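Peroxinectin A (Dictyostelium discoideum, PDB 6ERC) is a secreted haem peroxidase that uses hydrogen peroxide to oxidise phenolic donors, and also acts on iodide and thiocyanate. Local coordinates at residues 44-47 with 48-52. Residues are numbered along the deposited sequence; the frame is centred on the assembly and turned at random.
Sequences TNQP and SRAIS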
loop_
_atom_site.group_PDB
_atom_site.type_symbol
_atom_site.label_atom_id
_atom_site.label_comp_id
_atom_site.label_asym_id
_atom_site.label_seq_id
_atom_site.Cartn_x
_atom_site.Cartn_y
_atom_site.Cartn_z
ATOM N N THR A 44 -13.921 16.736 -17.822
ATOM C CA THR A 44 -14.786 16.576 -18.985
ATOM C C THR A 44 -15.077 15.116 -19.306
ATOM O O THR A 44 -16.056 14.836 -20.008
ATOM C CB THR A 44 -14.165 17.245 -20.218
ATOM O OG1 THR A 44 -12.876 16.676 -20.479
ATOM C CG2 THR A 44 -14.023 18.745 -20.006
ATOM N N ASN A 45 -14.252 14.188 -18.819
ATOM C CA ASN A 45 -14.498 12.767 -19.011
ATOM C C ASN A 45 -15.707 12.325 -18.189
ATOM O O ASN A 45 -16.303 13.099 -17.436
ATOM C CB ASN A 45 -13.261 11.956 -18.625
ATOM C CG ASN A 45 -12.219 11.921 -19.720
ATOM O OD1 ASN A 45 -12.547 11.852 -20.900
ATOM N ND2 ASN A 45 -10.952 11.956 -19.332
ATOM N N GLN A 46 -16.070 11.055 -18.333
ATOM C CA GLN A 46 -17.203 10.527 -17.595
ATOM C C GLN A 46 -16.876 10.455 -16.103
ATOM O O GLN A 46 -15.706 10.363 -15.722
ATOM C CB GLN A 46 -17.578 9.141 -18.110
ATOM C CG GLN A 46 -17.868 9.100 -19.601
ATOM C CD GLN A 46 -18.697 7.902 -20.004
ATOM O OE1 GLN A 46 -19.820 7.723 -19.534
ATOM N NE2 GLN A 46 -18.147 7.073 -20.881
ATOM N N PRO A 47 -17.891 10.496 -15.239
ATOM C CA PRO A 47 -17.630 10.409 -13.796
ATOM C C PRO A 47 -16.934 9.107 -13.424
ATOM O O PRO A 47 -16.901 8.142 -14.190
ATOM C CB PRO A 47 -19.028 10.491 -13.172
ATOM C CG PRO A 47 -19.877 11.127 -14.215
ATOM C CD PRO A 47 -19.322 10.675 -15.527
ATOM N N SER A 48 -16.381 9.091 -12.207
ATOM C CA SER A 48 -15.580 7.952 -11.761
ATOM C C SER A 48 -16.394 6.662 -11.771
ATOM O O SER A 48 -15.948 5.638 -12.299
ATOM C CB SER A 48 -15.021 8.224 -10.363
ATOM O OG SER A 48 -14.232 9.400 -10.349
ATOM N N ARG A 49 -17.597 6.693 -11.192
ATOM C CA ARG A 49 -18.395 5.475 -11.097
ATOM C C ARG A 49 -18.783 4.946 -12.472
ATOM O O ARG A 49 -18.969 3.735 -12.640
ATOM C CB ARG A 49 -19.642 5.734 -10.249
ATOM C CG ARG A 49 -20.607 4.556 -10.155
ATOM C CD ARG A 49 -19.938 3.281 -9.660
ATOM N NE ARG A 49 -20.902 2.191 -9.533
ATOM C CZ ARG A 49 -20.584 0.919 -9.310
ATOM N NH1 ARG A 49 -19.315 0.550 -9.190
ATOM N NH2 ARG A 49 -21.543 0.008 -9.213
ATOM N N ALA A 50 -18.915 5.829 -13.463
ATOM C CA ALA A 50 -19.179 5.372 -14.823
ATOM C C ALA A 50 -17.966 4.649 -15.392
ATOM O O ALA A 50 -18.082 3.534 -15.912
ATOM C CB ALA A 50 -19.574 6.555 -15.708
ATOM N N ILE A 51 -16.786 5.267 -15.295
ATOM C CA ILE A 51 -15.565 4.607 -15.744
ATOM C C ILE A 51 -15.387 3.277 -15.027
ATOM O O ILE A 51 -14.888 2.307 -15.611
ATOM C CB ILE A 51 -14.345 5.524 -15.530
ATOM C CG1 ILE A 51 -14.494 6.834 -16.312
ATOM C CG2 ILE A 51 -13.063 4.810 -15.931
ATOM C CD1 ILE A 51 -14.494 6.678 -17.825
ATOM N N SER A 52 -15.785 3.207 -13.755
ATOM C CA SER A 52 -15.687 1.954 -13.013
ATOM C C SER A 52 -16.555 0.876 -13.648
ATOM O O SER A 52 -16.101 -0.251 -13.875
ATOM C CB SER A 52 -16.089 2.180 -11.554
ATOM O OG SER A 52 -16.034 0.975 -10.814
#
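P47 occupies the N-cap position of helix 48-56, and its carbonyl oxygen receives the first backbone bonds of that helix. The amide of I51 donates to P47 O over 3.1 Å in a nearly straight bond, with an N-H...O angle of 172°. A50 N lies 3.2 Å from the same P47 O, but its N-H is bent to 121° and the bond is weak. One residue further on, S52 N bonds to S48 O at 2.8 Å, continuing the alpha-helical pattern.

Van der Waals contacts join the loop to this turn. Two are between carbons: the CD atom of the P47 ring rests 4.1 Å from A50 CB, the methyl that faces back to the incoming loop, and I51 CD1 comes within 4.0 Å of Q46 CB. In I51, chi1 (-60°) sets CG1 beside the residue's own backbone N, and chi2 (-65°) together with it brings CD1 back to Q46. The others set oxygen against carbon: Q46 extends alongside the A50 methyl, its OE1 4.0 Å from A50 CB, and I51 CG1 lies against P47 O.

Polar groups tie both segments to the surrounding chain. Q46 accepts a bond at its backbone O from R388 and donates through NE2 to A426 O, while S48 OG pairs with Q385; the bonds to R388 and Q385 join the loop and the turn to helix 379-390. The end of the R49 side chain leads off to salt bridges with D378 and D101.

The proline at the N-cap has no side-chain acceptor with which to cap the amides of the first turn. For A50 N, the bent bond to the P47 carbonyl is therefore only a weak substitute for such a cap, whereas the I51 amide has the regular helical bond to the same oxygen.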